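Local coordinates for protein levansucrase (Bacillus megaterium, PDB 3OM4) that belongs to the levansucrase/invertase family and adopts a five-bladed beta-propeller fold, at residues Y13-H17 / T367-K371; H17-D21 / A263-G267; N22-I26 / P372-L378. The protein carries 1 engineered substitution. One frame throughout, in Å; residues are numbered along the deposited sequence.

Contact 1 (Y13-H17 / T367-K371)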
ATOM      1  N   TYR A  13     -10.314  19.060 -10.792  1.00  8.93           N
ATOM      2  CA  TYR A  13      -9.310  19.598  -9.858  1.00  8.78           C
ATOM      3  C   TYR A  13      -7.880  19.449 -10.371  1.00  8.71           C
ATOM      4  O   TYR A  13      -6.922  19.480  -9.597  1.00  8.84           O
ATOM      5  CB  TYR A  13      -9.477  19.001  -8.451  1.00  8.78           C
ATOM      6  CG  TYR A  13     -10.841  19.294  -7.885  1.00  8.51           C
ATOM      7  CD1 TYR A  13     -11.138  20.549  -7.357  1.00  8.65           C
ATOM      8  CD2 TYR A  13     -11.846  18.332  -7.912  1.00  8.72           C
ATOM      9  CE1 TYR A  13     -12.399  20.834  -6.859  1.00  8.81           C
ATOM     10  CE2 TYR A  13     -13.110  18.605  -7.416  1.00  8.52           C
ATOM     11  CZ  TYR A  13     -13.380  19.858  -6.891  1.00  9.29           C
ATOM     12  OH  TYR A  13     -14.634  20.129  -6.397  1.00 10.05           O
ATOM     13  N   GLY A  14      -7.756  19.299 -11.689  1.00  8.61           N
ATOM     14  CA  GLY A  14      -6.466  19.163 -12.360  1.00  8.70           C
ATOM     15  C   GLY A  14      -5.739  17.873 -12.035  1.00  8.74           C
ATOM     16  O   GLY A  14      -4.516  17.791 -12.183  1.00  8.69           O
ATOM     17  N   ILE A  15      -6.493  16.870 -11.587  1.00  8.72           N
ATOM     18  CA  ILE A  15      -5.933  15.572 -11.196  1.00  8.86           C
ATOM     19  C   ILE A  15      -6.729  14.415 -11.805  1.00  8.65           C
ATOM     20  O   ILE A  15      -7.833  14.609 -12.318  1.00  8.60           O
ATOM     21  CB  ILE A  15      -5.798  15.426  -9.644  1.00  8.91           C
ATOM     22  CG1 ILE A  15      -7.170  15.444  -8.954  1.00  9.29           C
ATOM     23  CG2 ILE A  15      -4.866  16.501  -9.075  1.00  9.20           C
ATOM     24  CD1 ILE A  15      -7.122  15.722  -7.449  1.00 10.60           C
ATOM     25  N   SER A  16      -6.157  13.216 -11.763  1.00  8.52           N
ATOM     26  CA  SER A  16      -6.797  12.039 -12.346  1.00  8.26           C
ATOM     27  C   SER A  16      -7.801  11.408 -11.389  1.00  8.03           C
ATOM     28  O   SER A  16      -7.780  11.671 -10.184  1.00  7.80           O
ATOM     29  CB  SER A  16      -5.743  11.019 -12.778  1.00  8.34           C
ATOM     30  OG  SER A  16      -4.921  11.573 -13.788  1.00  8.76           O
ATOM     31  N   HIS A  17      -8.690  10.580 -11.929  1.00  7.92           N
ATOM     32  CA  HIS A  17      -9.727   9.964 -11.113  1.00  7.98           C
ATOM     33  C   HIS A  17     -10.013   8.532 -11.511  1.00  7.84           C
ATOM     34  O   HIS A  17     -10.019   8.189 -12.696  1.00  7.98           O
ATOM     35  CB  HIS A  17     -11.012  10.795 -11.156  1.00  8.12           C
ATOM     36  CG  HIS A  17     -10.810  12.220 -10.750  1.00  8.05           C
ATOM     37  ND1 HIS A  17     -10.677  12.604  -9.434  1.00  8.00           N
ATOM     38  CD2 HIS A  17     -10.681  13.347 -11.489  1.00  8.49           C
ATOM     39  CE1 HIS A  17     -10.488  13.910  -9.377  1.00  8.66           C
ATOM     40  NE2 HIS A  17     -10.490  14.386 -10.610  1.00  8.16           N
ATOM     41  N   THR A 367       3.763  13.458 -12.665  1.00 15.13           N
ATOM     42  CA  THR A 367       2.597  14.192 -12.166  1.00 15.35           C
ATOM     43  C   THR A 367       1.545  14.434 -13.250  1.00 15.30           C
ATOM     44  O   THR A 367       0.596  15.201 -13.049  1.00 15.26           O
ATOM     45  CB  THR A 367       3.000  15.545 -11.524  1.00 15.42           C
ATOM     46  OG1 THR A 367       3.622  16.385 -12.506  1.00 15.99           O
ATOM     47  CG2 THR A 367       3.961  15.327 -10.361  1.00 15.71           C
ATOM     48  N   GLY A 368       1.707  13.769 -14.391  1.00 15.24           N
ATOM     49  CA  GLY A 368       0.779  13.919 -15.511  1.00 15.00           C
ATOM     50  C   GLY A 368      -0.528  13.174 -15.317  1.00 14.82           C
ATOM     51  O   GLY A 368      -0.812  12.666 -14.226  1.00 14.93           O
ATOM     52  N   LYS A 369      -1.322  13.116 -16.384  1.00 14.42           N
ATOM     53  CA  LYS A 369      -2.616  12.436 -16.365  1.00 13.98           C
ATOM     54  C   LYS A 369      -2.423  10.925 -16.352  1.00 13.25           C
ATOM     55  O   LYS A 369      -1.742  10.376 -17.220  1.00 13.49           O
ATOM     56  CB  LYS A 369      -3.453  12.836 -17.585  1.00 14.23           C
ATOM     57  CG  LYS A 369      -3.710  14.337 -17.742  1.00 15.39           C
ATOM     58  CD  LYS A 369      -5.011  14.788 -17.075  1.00 17.52           C
ATOM     59  CE  LYS A 369      -4.804  15.226 -15.630  1.00 18.15           C
ATOM     60  NZ  LYS A 369      -5.932  16.075 -15.151  1.00 19.08           N
ATOM     61  N   TYR A 370      -3.018  10.262 -15.361  1.00 12.26           N
ATOM     62  CA  TYR A 370      -2.953   8.807 -15.254  1.00 11.36           C
ATOM     63  C   TYR A 370      -4.173   8.152 -15.876  1.00 11.27           C
ATOM     64  O   TYR A 370      -5.311   8.456 -15.508  1.00 11.52           O
ATOM     65  CB  TYR A 370      -2.777   8.366 -13.795  1.00 10.94           C
ATOM     66  CG  TYR A 370      -1.350   8.499 -13.342  1.00  9.50           C
ATOM     67  CD1 TYR A 370      -0.881   9.698 -12.808  1.00  8.47           C
ATOM     68  CD2 TYR A 370      -0.455   7.441 -13.486  1.00  7.89           C
ATOM     69  CE1 TYR A 370       0.447   9.833 -12.410  1.00  8.05           C
ATOM     70  CE2 TYR A 370       0.872   7.564 -13.096  1.00  7.85           C
ATOM     71  CZ  TYR A 370       1.314   8.761 -12.560  1.00  7.43           C
ATOM     72  OH  TYR A 370       2.627   8.884 -12.176  1.00  9.19           O
ATOM     73  N   LYS A 371      -3.915   7.259 -16.825  1.00 10.88           N
ATOM     74  CA  LYS A 371      -4.966   6.549 -17.542  1.00 10.74           C
ATOM     75  C   LYS A 371      -5.019   5.092 -17.088  1.00 10.05           C
ATOM     76  O   LYS A 371      -3.979   4.506 -16.779  1.00  9.86           O
ATOM     77  CB  LYS A 371      -4.737   6.635 -19.054  1.00 11.07           C
ATOM     78  CG  LYS A 371      -4.854   8.051 -19.624  1.00 12.70           C
ATOM     79  CD  LYS A 371      -5.370   8.053 -21.061  1.00 15.98           C
ATOM     80  CE  LYS A 371      -4.369   7.448 -22.041  1.00 17.44           C
ATOM     81  NZ  LYS A 371      -4.767   7.693 -23.460  1.00 19.55           N
TER
HETATM   82  O   HOH W   1      -2.446  13.234 -12.103  1.00 23.13           O
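The hydroxyl of Ser16 meets the backbone of Tyr370 at the closest point between residues 13-17 and 367-371. Tyr370 N donates to Ser16 OG over 2.8 Å, with 160° at the hydrogen, so this single bond is short and fairly straight. OG sits anti to its own carbonyl carbon (chi1 -63°), which carries it across to the facing loop, where it also lies 3.6 Å from Lys369 CA. A water links the same two segments less firmly: it donates to Gly368 O at 2.7 Å and keeps a long, weak bond with Ser16 OG at 3.4 Å. Lys369, bent at both chi2 (-92°) and chi3, reaches toward the backbone at Gly14 and Ile15, and its NZ comes within 3.6 Å of Gly14 C. Tyr370 adds its CB, 3.9 Å from Ser16 OG, while its ring turns off to pack on Trp335 and Leu337 and its hydroxyl bonds Leu366 O. Behind Ser16, backbone bonds to Thr315 and the packing of Ile15 on Lys311 hold the N-terminal segment on strand 306-315. A short edge strand of one propeller-blade sheet is thereby joined to the loop entering an outermost strand, 371-382, of another.

Contact 2 (H17-D21 / A263-G267)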
ATOM      1  N   HIS A  17      -8.690  10.580 -11.929  1.00  7.92           N
ATOM      2  CA  HIS A  17      -9.727   9.964 -11.113  1.00  7.98           C
ATOM      3  C   HIS A  17     -10.013   8.532 -11.511  1.00  7.84           C
ATOM      4  O   HIS A  17     -10.019   8.189 -12.696  1.00  7.98           O
ATOM      5  CB  HIS A  17     -11.012  10.795 -11.156  1.00  8.12           C
ATOM      6  CG  HIS A  17     -10.810  12.220 -10.750  1.00  8.05           C
ATOM      7  ND1 HIS A  17     -10.677  12.604  -9.434  1.00  8.00           N
ATOM      8  CD2 HIS A  17     -10.681  13.347 -11.489  1.00  8.49           C
ATOM      9  CE1 HIS A  17     -10.488  13.910  -9.377  1.00  8.66           C
ATOM     10  NE2 HIS A  17     -10.490  14.386 -10.610  1.00  8.16           N
ATOM     11  N   ILE A  18     -10.225   7.705 -10.495  1.00  7.59           N
ATOM     12  CA  ILE A  18     -10.729   6.357 -10.668  1.00  7.59           C
ATOM     13  C   ILE A  18     -12.244   6.501 -10.766  1.00  7.75           C
ATOM     14  O   ILE A  18     -12.913   6.813  -9.778  1.00  7.48           O
ATOM     15  CB  ILE A  18     -10.306   5.454  -9.489  1.00  7.51           C
ATOM     16  CG1 ILE A  18      -8.775   5.389  -9.421  1.00  7.24           C
ATOM     17  CG2 ILE A  18     -10.924   4.059  -9.621  1.00  7.56           C
ATOM     18  CD1 ILE A  18      -8.206   4.752  -8.164  1.00  7.85           C
ATOM     19  N   THR A  19     -12.773   6.316 -11.972  1.00  7.83           N
ATOM     20  CA  THR A  19     -14.162   6.677 -12.251  1.00  8.12           C
ATOM     21  C   THR A  19     -15.148   5.538 -12.035  1.00  8.43           C
ATOM     22  O   THR A  19     -14.802   4.359 -12.165  1.00  7.96           O
ATOM     23  CB  THR A  19     -14.339   7.243 -13.687  1.00  8.33           C
ATOM     24  OG1 THR A  19     -14.045   6.224 -14.651  1.00  8.88           O
ATOM     25  CG2 THR A  19     -13.423   8.438 -13.914  1.00  8.55           C
ATOM     26  N   ARG A  20     -16.383   5.910 -11.711  1.00  8.76           N
ATOM     27  CA  ARG A  20     -17.460   4.945 -11.534  1.00  9.51           C
ATOM     28  C   ARG A  20     -17.691   4.123 -12.803  1.00  9.95           C
ATOM     29  O   ARG A  20     -17.950   2.925 -12.724  1.00 10.31           O
ATOM     30  CB  ARG A  20     -18.746   5.643 -11.094  1.00  9.38           C
ATOM     31  CG  ARG A  20     -18.612   6.374  -9.762  1.00  8.94           C
ATOM     32  CD  ARG A  20     -19.965   6.713  -9.162  1.00  8.92           C
ATOM     33  NE  ARG A  20     -20.712   5.514  -8.785  1.00  8.94           N
ATOM     34  CZ  ARG A  20     -20.610   4.891  -7.614  1.00  9.77           C
ATOM     35  NH1 ARG A  20     -19.785   5.344  -6.678  1.00  9.00           N
ATOM     36  NH2 ARG A  20     -21.339   3.809  -7.378  1.00 10.90           N
ATOM     37  N   ASP A  21     -17.562   4.763 -13.963  1.00 10.69           N
ATOM     38  CA  ASP A  21     -17.748   4.085 -15.247  1.00 11.32           C
ATOM     39  C   ASP A  21     -16.730   2.971 -15.466  1.00 11.40           C
ATOM     40  O   ASP A  21     -17.078   1.894 -15.948  1.00 11.76           O
ATOM     41  CB  ASP A  21     -17.700   5.081 -16.405  1.00 11.78           C
ATOM     42  CG  ASP A  21     -18.261   4.505 -17.690  1.00 12.95           C
ATOM     43  OD1 ASP A  21     -19.372   3.929 -17.655  1.00 14.49           O
ATOM     44  OD2 ASP A  21     -17.590   4.630 -18.734  1.00 15.18           O
ATOM     45  N   ALA A 263     -16.914  14.411 -12.984  1.00  7.65           N
ATOM     46  CA  ALA A 263     -15.517  13.958 -13.061  1.00  7.66           C
ATOM     47  C   ALA A 263     -15.289  12.583 -12.427  1.00  7.74           C
ATOM     48  O   ALA A 263     -14.410  11.830 -12.858  1.00  7.74           O
ATOM     49  CB  ALA A 263     -14.586  14.981 -12.427  1.00  7.57           C
ATOM     50  N   TYR A 264     -16.078  12.271 -11.402  1.00  7.56           N
ATOM     51  CA  TYR A 264     -15.952  11.005 -10.680  1.00  7.33           C
ATOM     52  C   TYR A 264     -16.705   9.860 -11.340  1.00  7.82           C
ATOM     53  O   TYR A 264     -16.460   8.693 -11.039  1.00  7.82           O
ATOM     54  CB  TYR A 264     -16.424  11.161  -9.237  1.00  7.06           C
ATOM     55  CG  TYR A 264     -15.764  12.301  -8.508  1.00  5.82           C
ATOM     56  CD1 TYR A 264     -14.397  12.552  -8.654  1.00  4.56           C
ATOM     57  CD2 TYR A 264     -16.505  13.135  -7.674  1.00  4.92           C
ATOM     58  CE1 TYR A 264     -13.784  13.602  -7.982  1.00  4.00           C
ATOM     59  CE2 TYR A 264     -15.899  14.190  -6.990  1.00  4.53           C
ATOM     60  CZ  TYR A 264     -14.544  14.418  -7.156  1.00  4.44           C
ATOM     61  OH  TYR A 264     -13.946  15.454  -6.482  1.00  4.65           O
ATOM     62  N   TYR A 265     -17.625  10.205 -12.235  1.00  8.17           N
ATOM     63  CA  TYR A 265     -18.455   9.216 -12.901  1.00  8.64           C
ATOM     64  C   TYR A 265     -17.841   8.724 -14.203  1.00  9.45           C
ATOM     65  O   TYR A 265     -17.785   7.520 -14.453  1.00  9.42           O
ATOM     66  CB  TYR A 265     -19.850   9.795 -13.153  1.00  8.28           C
ATOM     67  CG  TYR A 265     -20.683   9.920 -11.899  1.00  7.39           C
ATOM     68  CD1 TYR A 265     -21.701   9.014 -11.636  1.00  6.12           C
ATOM     69  CD2 TYR A 265     -20.449  10.938 -10.972  1.00  6.80           C
ATOM     70  CE1 TYR A 265     -22.468   9.110 -10.486  1.00  6.88           C
ATOM     71  CE2 TYR A 265     -21.215  11.043  -9.810  1.00  6.91           C
ATOM     72  CZ  TYR A 265     -22.224  10.123  -9.579  1.00  6.90           C
ATOM     73  OH  TYR A 265     -22.995  10.204  -8.448  1.00  8.03           O
ATOM     74  N   GLY A 266     -17.377   9.657 -15.028  1.00 10.37           N
ATOM     75  CA  GLY A 266     -16.999   9.335 -16.401  1.00 11.39           C
ATOM     76  C   GLY A 266     -18.224   8.898 -17.186  1.00 12.12           C
ATOM     77  O   GLY A 266     -19.361   9.097 -16.744  1.00 12.25           O
ATOM     78  N   GLY A 267     -17.997   8.296 -18.349  1.00 12.84           N
ATOM     79  CA  GLY A 267     -19.085   7.832 -19.205  1.00 13.60           C
ATOM     80  C   GLY A 267     -19.944   8.963 -19.742  1.00 14.07           C
ATOM     81  O   GLY A 267     -19.516  10.120 -19.767  1.00 14.31           O
TER
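The N-terminus of helix 20-24 is built here against the loop that leads into helix 269-281, Tyr264 and Tyr265 supplying acceptors for its first turn. Arg20 N donates to Tyr264 O at 2.9 Å and Asp21 N to Tyr265 O at 2.8 Å. Two amides that have no acceptor within their own helix are thus satisfied by another part of the chain. Thr19 CA adds a C-H...O contact to Tyr264 O, 3.3 Å away. The Tyr264 ring presents its edge to the face of His17, a T-shaped pair with planes at 76° and Tyr264 CE1 3.6 Å from His17 ND1. The imidazole is held at both nitrogens, by Ser12 O and Thr315 OG1, which fixes the turn of the face it offers to this edge. Arg20 runs alongside Tyr265 and makes a CH-pi contact, its CD over the ring face 4.0 Å from the Tyr265 centroid, before a bend at chi3 (66°) takes the guanidinium to Glu275. Asp21 CB lies 3.1 Å from Tyr265 O, and its OD2, which forms a salt bridge with Lys25, packs against Gly267 CA. Thr19 OG1 completes the start of the helix with a weak bond to Asn22 N, a side-chain N-cap.

Contact 3 (N22-I26 / P372-L378)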
ATOM      1  N   ASN A  22     -15.476   3.226 -15.105  1.00 11.45           N
ATOM      2  CA  ASN A  22     -14.446   2.201 -15.219  1.00 11.42           C
ATOM      3  C   ASN A  22     -14.627   1.067 -14.216  1.00 10.94           C
ATOM      4  O   ASN A  22     -14.437  -0.100 -14.555  1.00 10.66           O
ATOM      5  CB  ASN A  22     -13.052   2.817 -15.129  1.00 11.93           C
ATOM      6  CG  ASN A  22     -12.643   3.509 -16.420  1.00 12.80           C
ATOM      7  OD1 ASN A  22     -13.028   3.084 -17.512  1.00 15.10           O
ATOM      8  ND2 ASN A  22     -11.860   4.569 -16.304  1.00 13.71           N
ATOM      9  N   MET A  23     -15.030   1.416 -12.997  1.00 10.47           N
ATOM     10  CA  MET A  23     -15.258   0.427 -11.943  1.00 10.33           C
ATOM     11  C   MET A  23     -16.433  -0.516 -12.228  1.00 10.36           C
ATOM     12  O   MET A  23     -16.331  -1.720 -11.969  1.00 10.13           O
ATOM     13  CB  MET A  23     -15.437   1.118 -10.590  1.00 10.30           C
ATOM     14  CG  MET A  23     -14.194   1.848 -10.080  1.00 10.37           C
ATOM     15  SD  MET A  23     -12.782   0.759  -9.813  1.00 12.07           S
ATOM     16  CE  MET A  23     -11.841   1.003 -11.308  1.00 12.35           C
ATOM     17  N   VAL A  24     -17.529   0.023 -12.770  1.00 10.29           N
ATOM     18  CA  VAL A  24     -18.715  -0.795 -13.070  0.70 10.46           C
ATOM     19  C   VAL A  24     -18.438  -1.837 -14.155  1.00 10.51           C
ATOM     20  O   VAL A  24     -19.119  -2.863 -14.224  1.00 10.69           O
ATOM     21  CB  VAL A  24     -19.988   0.043 -13.431  0.70 10.49           C
ATOM     22  CG1 VAL A  24     -20.384   0.968 -12.279  0.70 10.86           C
ATOM     23  CG2 VAL A  24     -19.808   0.818 -14.738  0.70 10.47           C
ATOM     24  N   LYS A  25     -17.422  -1.590 -14.979  1.00 10.57           N
ATOM     25  CA  LYS A  25     -17.038  -2.522 -16.041  1.00 10.78           C
ATOM     26  C   LYS A  25     -16.207  -3.704 -15.535  1.00 10.59           C
ATOM     27  O   LYS A  25     -16.040  -4.701 -16.244  1.00 10.52           O
ATOM     28  CB  LYS A  25     -16.284  -1.787 -17.149  1.00 10.98           C
ATOM     29  CG  LYS A  25     -17.153  -0.846 -17.975  1.00 12.14           C
ATOM     30  CD  LYS A  25     -16.294  -0.022 -18.920  1.00 14.06           C
ATOM     31  CE  LYS A  25     -17.126   0.703 -19.967  1.00 15.74           C
ATOM     32  NZ  LYS A  25     -17.882   1.854 -19.408  1.00 17.03           N
ATOM     33  N   ILE A  26     -15.700  -3.598 -14.310  1.00 10.22           N
ATOM     34  CA  ILE A  26     -14.802  -4.619 -13.756  1.00 10.00           C
ATOM     35  C   ILE A  26     -15.453  -5.996 -13.531  1.00 10.03           C
ATOM     36  O   ILE A  26     -14.861  -7.006 -13.916  1.00 10.14           O
ATOM     37  CB  ILE A  26     -14.016  -4.098 -12.510  1.00  9.89           C
ATOM     38  CG1 ILE A  26     -12.924  -3.125 -12.969  1.00  9.45           C
ATOM     39  CG2 ILE A  26     -13.419  -5.254 -11.701  1.00  9.73           C
ATOM     40  CD1 ILE A  26     -12.046  -2.556 -11.860  1.00  9.39           C
ATOM     41  N   PRO A 372      -6.231   4.504 -17.047  1.00  9.62           N
ATOM     42  CA  PRO A 372      -6.396   3.144 -16.515  1.00  9.31           C
ATOM     43  C   PRO A 372      -5.770   2.046 -17.376  1.00  9.23           C
ATOM     44  O   PRO A 372      -5.948   2.027 -18.600  1.00  9.14           O
ATOM     45  CB  PRO A 372      -7.919   2.971 -16.448  1.00  9.29           C
ATOM     46  CG  PRO A 372      -8.471   3.966 -17.415  1.00  9.50           C
ATOM     47  CD  PRO A 372      -7.521   5.119 -17.415  1.00  9.65           C
ATOM     48  N   LEU A 373      -5.041   1.140 -16.729  1.00  8.83           N
ATOM     49  CA  LEU A 373      -4.516  -0.047 -17.400  1.00  8.91           C
ATOM     50  C   LEU A 373      -5.658  -1.004 -17.731  1.00  8.92           C
ATOM     51  O   LEU A 373      -6.610  -1.135 -16.957  1.00  8.88           O
ATOM     52  CB  LEU A 373      -3.467  -0.749 -16.534  1.00  8.71           C
ATOM     53  CG  LEU A 373      -2.191   0.027 -16.171  1.00  8.78           C
ATOM     54  CD1 LEU A 373      -1.388  -0.730 -15.129  1.00  7.97           C
ATOM     55  CD2 LEU A 373      -1.326   0.319 -17.389  1.00  8.99           C
ATOM     56  N   ASN A 374      -5.569  -1.652 -18.890  1.00  9.02           N
ATOM     57  CA  ASN A 374      -6.600  -2.592 -19.345  1.00  9.13           C
ATOM     58  C   ASN A 374      -7.987  -1.946 -19.389  1.00  9.30           C
ATOM     59  O   ASN A 374      -8.996  -2.570 -19.047  1.00  9.49           O
ATOM     60  CB  ASN A 374      -6.592  -3.856 -18.472  1.00  8.80           C
ATOM     61  CG  ASN A 374      -5.203  -4.444 -18.322  1.00  9.01           C
ATOM     62  OD1 ASN A 374      -4.577  -4.834 -19.307  1.00  7.65           O
ATOM     63  ND2 ASN A 374      -4.705  -4.499 -17.087  1.00  8.28           N
ATOM     64  N   ASP A 375      -8.003  -0.677 -19.796  1.00  9.70           N
ATOM     65  CA  ASP A 375      -9.217   0.117 -20.002  1.00 10.31           C
ATOM     66  C   ASP A 375      -9.924   0.541 -18.717  1.00  9.91           C
ATOM     67  O   ASP A 375     -10.460   1.643 -18.643  1.00 10.15           O
ATOM     68  CB  ASP A 375     -10.196  -0.588 -20.953  1.00 10.97           C
ATOM     69  CG  ASP A 375      -9.584  -0.881 -22.312  1.00 12.56           C
ATOM     70  OD1 ASP A 375      -9.786  -2.000 -22.820  1.00 15.89           O
ATOM     71  OD2 ASP A 375      -8.897   0.002 -22.872  1.00 15.17           O
ATOM     72  N   THR A 376      -9.922  -0.333 -17.713  1.00  9.26           N
ATOM     73  CA  THR A 376     -10.736  -0.135 -16.514  1.00  8.68           C
ATOM     74  C   THR A 376      -9.915   0.188 -15.274  1.00  8.30           C
ATOM     75  O   THR A 376     -10.452   0.700 -14.291  1.00  8.30           O
ATOM     76  CB  THR A 376     -11.553  -1.394 -16.190  1.00  8.66           C
ATOM     77  OG1 THR A 376     -10.657  -2.447 -15.811  1.00  8.58           O
ATOM     78  CG2 THR A 376     -12.398  -1.828 -17.392  1.00  8.67           C
ATOM     79  N   GLY A 377      -8.626  -0.139 -15.312  1.00  7.72           N
ATOM     80  CA  GLY A 377      -7.776  -0.024 -14.132  1.00  7.45           C
ATOM     81  C   GLY A 377      -7.520  -1.353 -13.445  1.00  7.33           C
ATOM     82  O   GLY A 377      -6.647  -1.446 -12.588  1.00  7.28           O
ATOM     83  N   LEU A 378      -8.278  -2.386 -13.811  1.00  7.05           N
ATOM     84  CA  LEU A 378      -8.060  -3.722 -13.250  1.00  7.01           C
ATOM     85  C   LEU A 378      -6.687  -4.291 -13.622  1.00  6.84           C
ATOM     86  O   LEU A 378      -6.318  -4.321 -14.793  1.00  6.86           O
ATOM     87  CB  LEU A 378      -9.173  -4.685 -13.688  1.00  6.90           C
ATOM     88  CG  LEU A 378      -9.063  -6.152 -13.259  1.00  6.98           C
ATOM     89  CD1 LEU A 378      -9.161  -6.312 -11.745  1.00  6.87           C
ATOM     90  CD2 LEU A 378     -10.131  -6.971 -13.944  1.00  6.79           C
TER
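Two first torsions set the approach of Ile26 to Thr376: Ile26 CG1 stands anti to its carbonyl carbon (chi1 -74°), while Thr376 OG1 lies between its backbone N and carbonyl carbon (chi1 67°), bringing Ile26 CG1 to 3.7 Å from Thr376 OG1. Residues 372-378 contain an ST turn, Thr376 to Leu378, within the broken strand 371-382, an outer strand of a four-stranded antiparallel propeller-blade sheet, and residues 22-26, which begin on helix 20-24, pack against it. Thr376 OG1 accepts from Leu378 N at 3.1 Å to close the turn and also bonds Gln29, while Thr376 CG2 touches Lys25 CB at 3.9 Å. The extended end of Ile26 continues past the threonine, and its CD1 packs on Leu378 CB at 4.0 Å, with Tyr357 beside both side chains. At the other end of the interface Asn22 CB lies 3.5 Å from Thr376 O, and its amide group reaches the neighbourhood of Asp375 O and the ring of Pro372. Within 372-378, Asn374 ND2 donates to Leu378 O at 2.8 Å and also bonds Thr438 OG1. Met23 is bent at chi2 and chi3, which returns its methyl to the interface, with Met23 CE 3.3 Å from Thr376 O.

From the N terminus, residues 13-26 run as one continuous path and make all three contacts in turn. Contact 1 closes a loop of some 350 residues back to the entry of strand 371-382. Contact 2 starts from the same stretch, sharing His17, and closes a shorter loop of about 240 residues, to the region before helix 269-281. Contact 3 crosses both, since its first segment follows theirs and its second lies beyond 263-267 and 367-371. Tyr13 packs on Tyr264 between contacts 1 and 2, and Ile18 on Met23 between contacts 2 and 3. Together they tie the N-terminal segment to the loop before helix 269-281 and to the sheet containing 371-382.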